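Local coordinates for enoyl-CoA hydratase subunit I (Geobacillus kaustophilus, PDB 2PBP), which probably catalyses the reversible addition of water to the double bond of 2-enoyl-CoA thioesters, as a hydro-lyase of the crotonase family, at residues L20-P23 with D24-N27; A66-Q69 with E70-K73; A164-A168 with K169-Q173; P76-L79 with E80-Q84. One frame throughout, in Å; residues are numbered along the deposited sequence.

Contact 1 (L20-P23 with D24-N27); sequences LARP and DVLN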
ATOM      1  N   LEU A  20     -12.800 -11.962  22.980  1.00  6.53           N
ATOM      2  CA  LEU A  20     -14.259 -11.958  23.052  1.00  8.15           C
ATOM      3  C   LEU A  20     -14.572 -13.178  23.910  1.00  8.99           C
ATOM      4  O   LEU A  20     -14.096 -14.280  23.622  1.00  9.38           O
ATOM      5  CB  LEU A  20     -14.871 -12.100  21.655  1.00  6.99           C
ATOM      6  CG  LEU A  20     -14.355 -11.095  20.618  1.00 11.98           C
ATOM      7  CD1 LEU A  20     -15.207 -11.171  19.359  1.00 10.12           C
ATOM      8  CD2 LEU A  20     -14.394  -9.690  21.196  1.00 11.79           C
ATOM      9  N   ALA A  21     -15.367 -12.982  24.958  1.00 10.17           N
ATOM     10  CA  ALA A  21     -15.670 -14.064  25.888  1.00 12.46           C
ATOM     11  C   ALA A  21     -17.115 -14.547  25.996  1.00 12.38           C
ATOM     12  O   ALA A  21     -17.629 -14.725  27.104  1.00 13.24           O
ATOM     13  CB  ALA A  21     -15.156 -13.687  27.273  1.00 10.35           C
ATOM     14  N   ARG A  22     -17.770 -14.763  24.859  1.00  9.49           N
ATOM     15  CA  ARG A  22     -19.137 -15.273  24.863  1.00  9.13           C
ATOM     16  C   ARG A  22     -19.243 -16.436  23.881  1.00  8.65           C
ATOM     17  O   ARG A  22     -20.076 -16.429  22.975  1.00  9.23           O
ATOM     18  CB  ARG A  22     -20.141 -14.169  24.497  1.00 10.39           C
ATOM     19  CG  ARG A  22     -20.386 -13.152  25.610  1.00 11.68           C
ATOM     20  CD  ARG A  22     -20.919 -13.818  26.885  1.00 12.80           C
ATOM     21  NE  ARG A  22     -22.158 -14.560  26.656  1.00 10.12           N
ATOM     22  CZ  ARG A  22     -23.358 -14.006  26.489  1.00 11.68           C
ATOM     23  NH1 ARG A  22     -23.504 -12.689  26.532  1.00 13.58           N
ATOM     24  NH2 ARG A  22     -24.416 -14.774  26.267  1.00 11.56           N
ATOM     25  N   PRO A  23     -18.392 -17.462  24.059  1.00  7.74           N
ATOM     26  CA  PRO A  23     -18.391 -18.635  23.183  1.00  9.43           C
ATOM     27  C   PRO A  23     -19.728 -19.368  23.174  1.00  9.07           C
ATOM     28  O   PRO A  23     -20.047 -20.063  22.216  1.00 10.79           O
ATOM     29  CB  PRO A  23     -17.256 -19.486  23.750  1.00 10.28           C
ATOM     30  CG  PRO A  23     -17.285 -19.145  25.205  1.00 10.68           C
ATOM     31  CD  PRO A  23     -17.451 -17.650  25.179  1.00  7.80           C
ATOM     32  N   ASP A  24     -20.501 -19.203  24.245  1.00 11.79           N
ATOM     33  CA  ASP A  24     -21.810 -19.841  24.357  1.00 11.35           C
ATOM     34  C   ASP A  24     -22.740 -19.374  23.232  1.00 12.66           C
ATOM     35  O   ASP A  24     -23.694 -20.066  22.876  1.00 13.77           O
ATOM     36  CB  ASP A  24     -22.432 -19.529  25.717  1.00 10.80           C
ATOM     37  CG  ASP A  24     -22.545 -18.043  25.980  1.00 12.09           C
ATOM     38  OD1 ASP A  24     -21.497 -17.365  26.053  1.00 14.25           O
ATOM     39  OD2 ASP A  24     -23.682 -17.552  26.109  1.00 11.64           O
ATOM     40  N   VAL A  25     -22.462 -18.196  22.681  1.00 11.58           N
ATOM     41  CA  VAL A  25     -23.252 -17.667  21.572  1.00  9.22           C
ATOM     42  C   VAL A  25     -22.322 -17.308  20.412  1.00 11.54           C
ATOM     43  O   VAL A  25     -22.614 -16.430  19.599  1.00 11.03           O
ATOM     44  CB  VAL A  25     -24.080 -16.424  21.992  1.00 10.77           C
ATOM     45  CG1 VAL A  25     -25.170 -16.844  22.971  1.00 12.69           C
ATOM     46  CG2 VAL A  25     -23.184 -15.371  22.628  1.00 11.00           C
ATOM     47  N   LEU A  26     -21.195 -18.010  20.348  1.00 10.47           N
ATOM     48  CA  LEU A  26     -20.203 -17.805  19.299  1.00 12.01           C
ATOM     49  C   LEU A  26     -19.739 -16.352  19.198  1.00  9.74           C
ATOM     50  O   LEU A  26     -19.512 -15.839  18.100  1.00  8.41           O
ATOM     51  CB  LEU A  26     -20.764 -18.271  17.952  1.00 14.27           C
ATOM     52  CG  LEU A  26     -21.232 -19.728  17.899  1.00 15.27           C
ATOM     53  CD1 LEU A  26     -21.711 -20.054  16.496  1.00 17.87           C
ATOM     54  CD2 LEU A  26     -20.097 -20.654  18.312  1.00 14.32           C
ATOM     55  N   ASN A  27     -19.600 -15.705  20.351  1.00  7.29           N
ATOM     56  CA  ASN A  27     -19.150 -14.317  20.436  1.00  9.71           C
ATOM     57  C   ASN A  27     -19.941 -13.379  19.533  1.00 11.51           C
ATOM     58  O   ASN A  27     -19.371 -12.506  18.879  1.00 12.19           O
ATOM     59  CB  ASN A  27     -17.659 -14.231  20.095  1.00  8.65           C
ATOM     60  CG  ASN A  27     -16.809 -15.084  21.014  1.00  9.49           C
ATOM     61  OD1 ASN A  27     -16.986 -15.059  22.230  1.00  9.27           O
ATOM     62  ND2 ASN A  27     -15.883 -15.846  20.437  1.00  9.14           N
TER
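Arg22 and Asp24 are joined side-on across a tight turn whose backbone closes in a Schellman motif: Asn27 N bonds back to Arg22 O and, inside that loop, Leu26 N bonds to Pro23 O. Positive phi at Leu26 (55°) bends the chain round. Proline suits the start of the turn, since its ring fixes phi and the missing N-H is not called on. Along the arginine, CB rests on Val25 CG2 at 3.8 Å. The chain folds back at chi2 and chi3 (both near -60°), which brings CD beside Asp24 OD1 and turns the NE edge of the guanidinium to the carboxylate. NE donates to Asp24 OD1 at 2.9 Å, and NH2 donates to Asp24 OD2 at the same length. Both oxygens offer their syn lone pairs, and the two planes lie only 14° apart, so two nearly straight bonds keep the groups edge to edge. Val25 CG2 sits over one face of the guanidinium, toward its rim. A leucine in place of Arg22 would probably leave the Asp24 carboxylate without its positive mate and free to turn. Arg22 O is gripped by two amides from opposite faces of its plane, Val25 N at 3.0 Å and Asn27 N at 2.8 Å. Leu20 CB packs on Asn27 CG at 3.6 Å. Asn27 suits its place because its amide both donates and accepts: ND2 gives to Arg58 O, beside strand 61-63, and OD1 accepts from Arg22 N at 2.8 Å, nearly in line with its C=O.

Contact 2 (A66-Q69 with E70-K73); sequences ADIQ and EMAK
Asp67 OD2 accepts from Glu70 N at 2.9 Å, the amide arriving from above the carboxylate plane. This is an N-cap bond, and aspartate suits the place because its short arm can return to the open first turn, where its negative charge would also be favourable to the helix dipole. The carboxylate gets there because CG sits between the backbone N and the carbonyl carbon (chi1 57°). Asp67 O adds the first regular helical bond, from Met71 N at 3.2 Å, and Ile68 O takes Ala72 N at 2.7 Å. On another side of the turn Met71 bends at chi3, bringing CE to 3.4 Å from Ile68 CD1, a tight apolar touch. The same methyl lies 3.3 Å from Ala66 O. Helix 68-72, so capped, follows strand 61-63 of the crotonase fold; Ala66 N, just before the cap, probably serves in the oxyanion hole, as in relatives. One shell out, a water donates to Asp67 OD1 at 2.7 Å and to Glu70 OE1 at 2.8 Å, bridging two carboxylates whose like charges would otherwise disfavour their closeness. An alanine in place of Asp67 would probably leave Glu70 N without its side-chain cap and the water without one of its acceptors. Farther out, Glu70 OE2 accepts from Arg31 N, at the start of helix 31-46, which fixes the glutamate's tip. Leu135, in a loop, packs on both Ile68 and Met71.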
ATOM      1  N   ALA A  66     -24.718 -10.140  15.029  1.00 14.84           N
ATOM      2  CA  ALA A  66     -25.770  -9.962  16.021  1.00 14.84           C
ATOM      3  C   ALA A  66     -26.838 -11.020  15.776  1.00 16.69           C
ATOM      4  O   ALA A  66     -27.130 -11.357  14.627  1.00 16.34           O
ATOM      5  CB  ALA A  66     -26.373  -8.566  15.904  1.00 16.52           C
ATOM      6  N   ASP A  67     -27.415 -11.544  16.853  1.00 18.04           N
ATOM      7  CA  ASP A  67     -28.442 -12.576  16.746  1.00 19.99           C
ATOM      8  C   ASP A  67     -29.727 -12.043  16.125  1.00 18.40           C
ATOM      9  O   ASP A  67     -30.001 -10.842  16.171  1.00 17.27           O
ATOM     10  CB  ASP A  67     -28.752 -13.159  18.124  1.00 23.60           C
ATOM     11  CG  ASP A  67     -29.176 -12.098  19.114  1.00 27.08           C
ATOM     12  OD1 ASP A  67     -28.299 -11.368  19.626  1.00 30.98           O
ATOM     13  OD2 ASP A  67     -30.392 -11.984  19.366  1.00 29.72           O
ATOM     14  N   ILE A  68     -30.518 -12.948  15.555  1.00 16.31           N
ATOM     15  CA  ILE A  68     -31.773 -12.571  14.914  1.00 17.85           C
ATOM     16  C   ILE A  68     -32.767 -11.939  15.879  1.00 16.57           C
ATOM     17  O   ILE A  68     -33.488 -11.012  15.508  1.00 16.33           O
ATOM     18  CB  ILE A  68     -32.445 -13.790  14.222  1.00 19.79           C
ATOM     19  CG1 ILE A  68     -31.755 -14.073  12.884  1.00 24.23           C
ATOM     20  CG2 ILE A  68     -33.931 -13.516  13.994  1.00 18.11           C
ATOM     21  CD1 ILE A  68     -31.824 -12.958  11.809  1.00 13.93           C
ATOM     22  N   GLN A  69     -32.817 -12.433  17.113  1.00 15.84           N
ATOM     23  CA  GLN A  69     -33.753 -11.873  18.073  1.00 16.12           C
ATOM     24  C   GLN A  69     -33.520 -10.376  18.260  1.00 14.17           C
ATOM     25  O   GLN A  69     -34.472  -9.605  18.350  1.00 15.58           O
ATOM     26  CB  GLN A  69     -33.652 -12.591  19.421  1.00 20.62           C
ATOM     27  CG  GLN A  69     -34.727 -12.137  20.403  1.00 25.89           C
ATOM     28  CD  GLN A  69     -34.849 -13.042  21.610  1.00 28.87           C
ATOM     29  OE1 GLN A  69     -35.069 -14.245  21.476  1.00 33.07           O
ATOM     30  NE2 GLN A  69     -34.715 -12.466  22.798  1.00 29.32           N
ATOM     31  N   GLU A  70     -32.257  -9.961  18.308  1.00 12.11           N
ATOM     32  CA  GLU A  70     -31.952  -8.544  18.476  1.00 11.60           C
ATOM     33  C   GLU A  70     -32.277  -7.762  17.204  1.00  9.05           C
ATOM     34  O   GLU A  70     -32.855  -6.675  17.263  1.00 10.41           O
ATOM     35  CB  GLU A  70     -30.480  -8.353  18.854  1.00 12.80           C
ATOM     36  CG  GLU A  70     -30.040  -6.892  18.915  1.00 13.25           C
ATOM     37  CD  GLU A  70     -28.739  -6.701  19.675  1.00 13.66           C
ATOM     38  OE1 GLU A  70     -28.724  -6.956  20.897  1.00 13.55           O
ATOM     39  OE2 GLU A  70     -27.734  -6.297  19.054  1.00  9.78           O
ATOM     40  N   MET A  71     -31.917  -8.323  16.055  1.00  9.39           N
ATOM     41  CA  MET A  71     -32.177  -7.660  14.781  1.00  9.46           C
ATOM     42  C   MET A  71     -33.663  -7.574  14.452  1.00  9.55           C
ATOM     43  O   MET A  71     -34.112  -6.599  13.851  1.00 10.62           O
ATOM     44  CB  MET A  71     -31.461  -8.381  13.636  1.00 11.38           C
ATOM     45  CG  MET A  71     -29.945  -8.361  13.720  1.00 12.99           C
ATOM     46  SD  MET A  71     -29.189  -8.849  12.150  1.00 17.78           S
ATOM     47  CE  MET A  71     -29.326 -10.627  12.221  1.00 19.07           C
ATOM     48  N   ALA A  72     -34.424  -8.593  14.841  1.00  9.18           N
ATOM     49  CA  ALA A  72     -35.854  -8.626  14.557  1.00 10.63           C
ATOM     50  C   ALA A  72     -36.625  -7.514  15.259  1.00 10.27           C
ATOM     51  O   ALA A  72     -37.738  -7.184  14.863  1.00 11.32           O
ATOM     52  CB  ALA A  72     -36.434  -9.987  14.941  1.00 12.08           C
ATOM     53  N   LYS A  73     -36.034  -6.940  16.302  1.00 10.19           N
ATOM     54  CA  LYS A  73     -36.683  -5.861  17.040  1.00 13.12           C
ATOM     55  C   LYS A  73     -36.587  -4.526  16.307  1.00 12.76           C
ATOM     56  O   LYS A  73     -37.338  -3.593  16.593  1.00 12.77           O
ATOM     57  CB  LYS A  73     -36.035  -5.690  18.414  1.00 14.33           C
ATOM     58  CG  LYS A  73     -36.190  -6.858  19.365  1.00 16.56           C
ATOM     59  CD  LYS A  73     -35.495  -6.548  20.687  1.00 21.49           C
ATOM     60  CE  LYS A  73     -36.043  -5.269  21.314  1.00 22.62           C
ATOM     61  NZ  LYS A  73     -35.295  -4.871  22.541  1.00 26.14           N
TER
HETATM   62  O   HOH W   1     -28.165  -9.572  21.638  1.00 33.21           O

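Contact 3 (A164-A168 with K169-Q173); sequences ARMSA and KEAEQ
Ala168 O accepts from Glu172 N at 3.0 Å, the shortest bond joining 164-168 to 169-173. Beside it Ala171 N reaches Ser167 O at 3.1 Å, so the helix is paired from its first turn. Ser167 holds the N-cap position, where a small hydroxyl can swing back over that turn: with OG between the backbone N and the carbonyl carbon (chi1 65°), it accepts a long, weak bond from Glu170 N at 3.4 Å. A water takes up Ser167 N and donates to Glu170 OE1, linking the last strand residue to the capped turn. Met166, extended at first and bent at chi3, lays SD alongside Ala171, 3.9 Å from its CB; the short alanine side chain lets the thioether lie close. Within the helix, three residues apart, Lys169 NZ forms a salt bridge with Glu172 OE1 at 2.8 Å, met nearly in line with the C-O bond. The whole junction turns strand 166-167 into helix 168-173: Met166 bonds by its backbone to Phe128 of strand 127-129 and packs on Trp159 of helix 153-162, while Ala168 and Glu172 rest against Val180 of strand 179-181.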
ATOM      1  N   ALA A 164     -21.836 -16.756   0.705  1.00  7.22           N
ATOM      2  CA  ALA A 164     -20.994 -17.941   0.841  1.00  9.14           C
ATOM      3  C   ALA A 164     -19.787 -17.674   1.733  1.00  7.41           C
ATOM      4  O   ALA A 164     -19.327 -16.539   1.851  1.00  7.38           O
ATOM      5  CB  ALA A 164     -20.529 -18.411  -0.533  1.00  8.97           C
ATOM      6  N   ARG A 165     -19.268 -18.727   2.353  1.00  8.38           N
ATOM      7  CA  ARG A 165     -18.114 -18.581   3.228  1.00  8.61           C
ATOM      8  C   ARG A 165     -16.792 -18.713   2.486  1.00  9.66           C
ATOM      9  O   ARG A 165     -16.614 -19.593   1.644  1.00  7.52           O
ATOM     10  CB  ARG A 165     -18.163 -19.610   4.352  1.00 11.31           C
ATOM     11  CG  ARG A 165     -19.281 -19.389   5.341  1.00 11.95           C
ATOM     12  CD  ARG A 165     -19.226 -20.442   6.419  1.00 14.18           C
ATOM     13  NE  ARG A 165     -20.351 -20.349   7.340  1.00 15.94           N
ATOM     14  CZ  ARG A 165     -20.560 -21.197   8.338  1.00 16.34           C
ATOM     15  NH1 ARG A 165     -19.715 -22.200   8.541  1.00 18.76           N
ATOM     16  NH2 ARG A 165     -21.614 -21.049   9.126  1.00 19.09           N
ATOM     17  N   MET A 166     -15.866 -17.829   2.831  1.00  9.38           N
ATOM     18  CA  MET A 166     -14.542 -17.793   2.233  1.00 12.21           C
ATOM     19  C   MET A 166     -13.561 -18.496   3.175  1.00 12.27           C
ATOM     20  O   MET A 166     -13.534 -18.215   4.373  1.00 10.91           O
ATOM     21  CB  MET A 166     -14.142 -16.329   2.030  1.00 12.40           C
ATOM     22  CG  MET A 166     -12.847 -16.091   1.296  1.00 15.74           C
ATOM     23  SD  MET A 166     -12.436 -14.340   1.387  1.00 15.66           S
ATOM     24  CE  MET A 166     -13.597 -13.637   0.211  1.00 18.42           C
ATOM     25  N   SER A 167     -12.766 -19.421   2.645  1.00 11.90           N
ATOM     26  CA  SER A 167     -11.801 -20.128   3.482  1.00 15.08           C
ATOM     27  C   SER A 167     -10.634 -19.198   3.802  1.00 11.86           C
ATOM     28  O   SER A 167     -10.421 -18.198   3.119  1.00 15.42           O
ATOM     29  CB  SER A 167     -11.271 -21.373   2.764  1.00 13.36           C
ATOM     30  OG  SER A 167     -10.540 -21.008   1.609  1.00 17.43           O
ATOM     31  N   ALA A 168      -9.877 -19.533   4.840  1.00 14.20           N
ATOM     32  CA  ALA A 168      -8.732 -18.720   5.222  1.00 14.22           C
ATOM     33  C   ALA A 168      -7.733 -18.647   4.072  1.00 15.02           C
ATOM     34  O   ALA A 168      -7.150 -17.596   3.812  1.00 14.45           O
ATOM     35  CB  ALA A 168      -8.065 -19.303   6.463  1.00 14.91           C
ATOM     36  N   LYS A 169      -7.546 -19.765   3.374  1.00 15.65           N
ATOM     37  CA  LYS A 169      -6.607 -19.807   2.260  1.00 17.53           C
ATOM     38  C   LYS A 169      -6.938 -18.847   1.117  1.00 15.04           C
ATOM     39  O   LYS A 169      -6.047 -18.172   0.606  1.00 18.80           O
ATOM     40  CB  LYS A 169      -6.486 -21.235   1.716  1.00 20.85           C
ATOM     41  CG  LYS A 169      -5.493 -21.378   0.566  1.00 25.10           C
ATOM     42  CD  LYS A 169      -4.120 -20.803   0.923  1.00 31.66           C
ATOM     43  CE  LYS A 169      -3.518 -21.479   2.149  1.00 33.88           C
ATOM     44  NZ  LYS A 169      -2.239 -20.832   2.570  1.00 36.76           N
ATOM     45  N   GLU A 170      -8.200 -18.774   0.702  1.00 17.67           N
ATOM     46  CA  GLU A 170      -8.529 -17.865  -0.387  1.00 16.97           C
ATOM     47  C   GLU A 170      -8.446 -16.428   0.098  1.00 13.40           C
ATOM     48  O   GLU A 170      -8.098 -15.530  -0.666  1.00 14.73           O
ATOM     49  CB  GLU A 170      -9.925 -18.127  -0.955  1.00 19.06           C
ATOM     50  CG  GLU A 170     -10.072 -17.546  -2.359  1.00 21.39           C
ATOM     51  CD  GLU A 170     -11.461 -17.705  -2.935  1.00 20.57           C
ATOM     52  OE1 GLU A 170     -12.130 -18.707  -2.613  1.00 19.10           O
ATOM     53  OE2 GLU A 170     -11.874 -16.829  -3.728  1.00 22.55           O
ATOM     54  N   ALA A 171      -8.765 -16.218   1.372  1.00 13.50           N
ATOM     55  CA  ALA A 171      -8.704 -14.884   1.957  1.00 13.54           C
ATOM     56  C   ALA A 171      -7.261 -14.390   1.901  1.00 12.74           C
ATOM     57  O   ALA A 171      -7.006 -13.210   1.666  1.00 13.91           O
ATOM     58  CB  ALA A 171      -9.198 -14.918   3.399  1.00 12.16           C
ATOM     59  N   GLU A 172      -6.317 -15.302   2.116  1.00 14.95           N
ATOM     60  CA  GLU A 172      -4.905 -14.946   2.072  1.00 16.40           C
ATOM     61  C   GLU A 172      -4.473 -14.667   0.638  1.00 15.53           C
ATOM     62  O   GLU A 172      -3.733 -13.722   0.381  1.00 16.34           O
ATOM     63  CB  GLU A 172      -4.041 -16.069   2.649  1.00 17.51           C
ATOM     64  CG  GLU A 172      -2.550 -15.792   2.513  1.00 17.76           C
ATOM     65  CD  GLU A 172      -1.692 -16.927   3.024  1.00 22.40           C
ATOM     66  OE1 GLU A 172      -1.944 -18.081   2.624  1.00 19.13           O
ATOM     67  OE2 GLU A 172      -0.763 -16.662   3.820  1.00 24.03           O
ATOM     68  N   GLN A 173      -4.942 -15.490  -0.293  1.00 18.59           N
ATOM     69  CA  GLN A 173      -4.598 -15.316  -1.701  1.00 20.56           C
ATOM     70  C   GLN A 173      -5.132 -13.984  -2.225  1.00 20.91           C
ATOM     71  O   GLN A 173      -4.528 -13.364  -3.102  1.00 19.35           O
ATOM     72  CB  GLN A 173      -5.177 -16.461  -2.538  1.00 26.84           C
ATOM     73  CG  GLN A 173      -4.738 -17.863  -2.122  1.00 33.50           C
ATOM     74  CD  GLN A 173      -3.234 -18.068  -2.191  1.00 38.70           C
ATOM     75  OE1 GLN A 173      -2.519 -17.863  -1.206  1.00 41.59           O
ATOM     76  NE2 GLN A 173      -2.746 -18.469  -3.359  1.00 40.79           N
TER
HETATM   77  O   HOH W   2     -12.404 -19.950  -0.489  1.00 23.42           O

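Contact 4 (P76-L79 with E80-Q84); sequences PIRL and EWLNQ
Pro76, Ile77, Arg78 and Leu79 each offer their carbonyl to the amide four residues on, from Glu80 to Asn83, in unbroken alpha-helical bonds near 3.0 Å, until positive phi at Asn83 (46°) ends the run. Proline fits the first turn, where no amide is required of it, and asparagine tolerates the left-handed backbone at the exit. Leu79 O receives a second donor, a water at 2.8 Å that also accepts from Gln84 N and donates to Gln84 OE1. Gln84 is directed to it by its first torsion, CG lying between the backbone N and the carbonyl carbon (chi1 76°) with the rest extended, and OE1 passes 3.3 Å from Leu79 CD2. On another flank Ile77 and Trp81 lie side by side, pointing the same way, with Ile77 CG2 3.7 Å from the indole CD1. Arg78 stretches out so that Leu82 CD1 comes over one face of its guanidinium, 4.1 Å above the plane and offset toward the rim, while NE pairs with Asp74. A short, largely surface helix is thus held by backbone bonds and small apolar patches, and a water adds a polar link from Leu79 O to Gln84 beyond the last helical bond.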
ATOM      1  N   PRO A  76     -36.607   0.861  10.494  1.00  8.25           N
ATOM      2  CA  PRO A  76     -35.856   2.037  10.038  1.00  8.90           C
ATOM      3  C   PRO A  76     -35.646   3.178  11.040  1.00  8.41           C
ATOM      4  O   PRO A  76     -34.529   3.663  11.205  1.00  5.58           O
ATOM      5  CB  PRO A  76     -36.642   2.492   8.809  1.00  7.92           C
ATOM      6  CG  PRO A  76     -37.184   1.197   8.273  1.00  5.95           C
ATOM      7  CD  PRO A  76     -37.657   0.505   9.529  1.00  7.19           C
ATOM      8  N   ILE A  77     -36.715   3.606  11.701  1.00  7.41           N
ATOM      9  CA  ILE A  77     -36.620   4.711  12.654  1.00  9.17           C
ATOM     10  C   ILE A  77     -35.873   4.336  13.932  1.00  7.75           C
ATOM     11  O   ILE A  77     -35.054   5.113  14.428  1.00  7.01           O
ATOM     12  CB  ILE A  77     -38.021   5.261  13.002  1.00  9.75           C
ATOM     13  CG1 ILE A  77     -38.751   5.660  11.715  1.00 10.45           C
ATOM     14  CG2 ILE A  77     -37.895   6.466  13.924  1.00 10.01           C
ATOM     15  CD1 ILE A  77     -38.100   6.758  10.825  1.00 13.93           C
ATOM     16  N   ARG A  78     -36.157   3.150  14.461  1.00  8.62           N
ATOM     17  CA  ARG A  78     -35.481   2.674  15.662  1.00  7.65           C
ATOM     18  C   ARG A  78     -33.972   2.631  15.395  1.00  7.22           C
ATOM     19  O   ARG A  78     -33.169   3.043  16.235  1.00  6.36           O
ATOM     20  CB  ARG A  78     -35.989   1.274  16.037  1.00  9.18           C
ATOM     21  CG  ARG A  78     -35.211   0.592  17.162  1.00 10.20           C
ATOM     22  CD  ARG A  78     -35.829  -0.766  17.505  1.00 10.98           C
ATOM     23  NE  ARG A  78     -34.925  -1.642  18.253  1.00 13.76           N
ATOM     24  CZ  ARG A  78     -34.665  -1.545  19.554  1.00 15.74           C
ATOM     25  NH1 ARG A  78     -35.242  -0.603  20.293  1.00 17.94           N
ATOM     26  NH2 ARG A  78     -33.825  -2.401  20.121  1.00 14.73           N
ATOM     27  N   LEU A  79     -33.591   2.141  14.217  1.00  6.43           N
ATOM     28  CA  LEU A  79     -32.178   2.057  13.853  1.00  6.40           C
ATOM     29  C   LEU A  79     -31.560   3.443  13.687  1.00  6.73           C
ATOM     30  O   LEU A  79     -30.422   3.677  14.099  1.00  5.51           O
ATOM     31  CB  LEU A  79     -32.007   1.248  12.565  1.00  6.84           C
ATOM     32  CG  LEU A  79     -32.251  -0.257  12.727  1.00  7.09           C
ATOM     33  CD1 LEU A  79     -32.364  -0.925  11.362  1.00  8.71           C
ATOM     34  CD2 LEU A  79     -31.112  -0.863  13.550  1.00  7.15           C
ATOM     35  N   GLU A  80     -32.309   4.360  13.086  1.00  6.40           N
ATOM     36  CA  GLU A  80     -31.815   5.717  12.889  1.00  7.35           C
ATOM     37  C   GLU A  80     -31.447   6.343  14.236  1.00  5.93           C
ATOM     38  O   GLU A  80     -30.379   6.935  14.382  1.00  5.08           O
ATOM     39  CB  GLU A  80     -32.873   6.568  12.185  1.00  7.58           C
ATOM     40  CG  GLU A  80     -32.492   8.036  12.004  1.00  9.41           C
ATOM     41  CD  GLU A  80     -31.241   8.238  11.159  1.00  8.74           C
ATOM     42  OE1 GLU A  80     -31.176   7.706  10.029  1.00  9.64           O
ATOM     43  OE2 GLU A  80     -30.323   8.943  11.626  1.00  8.80           O
ATOM     44  N   TRP A  81     -32.322   6.200  15.225  1.00  6.14           N
ATOM     45  CA  TRP A  81     -32.047   6.762  16.546  1.00  7.65           C
ATOM     46  C   TRP A  81     -30.942   5.999  17.283  1.00  7.90           C
ATOM     47  O   TRP A  81     -30.174   6.590  18.042  1.00  7.34           O
ATOM     48  CB  TRP A  81     -33.323   6.785  17.396  1.00  7.42           C
ATOM     49  CG  TRP A  81     -34.342   7.819  16.975  1.00  7.46           C
ATOM     50  CD1 TRP A  81     -35.646   7.592  16.640  1.00  8.37           C
ATOM     51  CD2 TRP A  81     -34.150   9.241  16.902  1.00  7.39           C
ATOM     52  NE1 TRP A  81     -36.282   8.783  16.368  1.00  9.94           N
ATOM     53  CE2 TRP A  81     -35.389   9.810  16.521  1.00  7.21           C
ATOM     54  CE3 TRP A  81     -33.058  10.091  17.124  1.00  7.54           C
ATOM     55  CZ2 TRP A  81     -35.563  11.191  16.357  1.00  8.73           C
ATOM     56  CZ3 TRP A  81     -33.231  11.467  16.960  1.00  8.08           C
ATOM     57  CH2 TRP A  81     -34.478  12.000  16.581  1.00  8.71           C
ATOM     58  N   LEU A  82     -30.866   4.688  17.070  1.00  7.22           N
ATOM     59  CA  LEU A  82     -29.835   3.874  17.712  1.00  7.34           C
ATOM     60  C   LEU A  82     -28.437   4.288  17.262  1.00  7.08           C
ATOM     61  O   LEU A  82     -27.514   4.348  18.074  1.00  6.37           O
ATOM     62  CB  LEU A  82     -30.042   2.387  17.405  1.00  7.92           C
ATOM     63  CG  LEU A  82     -31.070   1.632  18.252  1.00  8.91           C
ATOM     64  CD1 LEU A  82     -31.216   0.206  17.736  1.00  9.21           C
ATOM     65  CD2 LEU A  82     -30.632   1.631  19.707  1.00 10.99           C
ATOM     66  N   ASN A  83     -28.288   4.563  15.969  1.00  5.63           N
ATOM     67  CA  ASN A  83     -27.001   4.968  15.403  1.00  7.40           C
ATOM     68  C   ASN A  83     -25.896   4.046  15.921  1.00  7.25           C
ATOM     69  O   ASN A  83     -24.822   4.495  16.330  1.00  6.10           O
ATOM     70  CB  ASN A  83     -26.711   6.426  15.775  1.00  7.57           C
ATOM     71  CG  ASN A  83     -25.492   6.980  15.062  1.00 10.41           C
ATOM     72  OD1 ASN A  83     -25.059   6.444  14.043  1.00  7.91           O
ATOM     73  ND2 ASN A  83     -24.940   8.068  15.588  1.00  8.00           N
ATOM     74  N   GLN A  84     -26.167   2.745  15.877  1.00  6.75           N
ATOM     75  CA  GLN A  84     -25.238   1.735  16.371  1.00  7.21           C
ATOM     76  C   GLN A  84     -23.901   1.662  15.643  1.00  6.76           C
ATOM     77  O   GLN A  84     -22.909   1.204  16.207  1.00  8.83           O
ATOM     78  CB  GLN A  84     -25.899   0.355  16.323  1.00  5.01           C
ATOM     79  CG  GLN A  84     -25.989  -0.248  14.926  1.00  7.45           C
ATOM     80  CD  GLN A  84     -26.970  -1.405  14.862  1.00 10.24           C
ATOM     81  OE1 GLN A  84     -28.174  -1.212  15.016  1.00 10.08           O
ATOM     82  NE2 GLN A  84     -26.458  -2.613  14.641  1.00  6.89           N
TER
HETATM   83  O   HOH W   3     -28.422   1.686  14.233  1.00  5.98           O

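How the contacts relate
Contact 1 packs on strand 61-63 and contact 2 follows that strand, their centres 16 Å apart and their nearest atoms about 7 Å. Leu26 of contact 1 bonds by its backbone to Ala64, two residues before Ala66, whose amide in relatives lines the oxyanion hole; contact 2 therefore probably borders the active site, with contact 1 close by. Contacts 2 and 4 sit on successive helices and touch, Lys73 O lying 3.3 Å from Arg78 CD. Arg31 lies between them: its amide meets Glu70, and Leu82 and Gln84 pack on Arg31. Contact 3 lies about 33 Å from contact 4 by centres, yet its nearest atoms come within about 7 Å of contact 1 without touching.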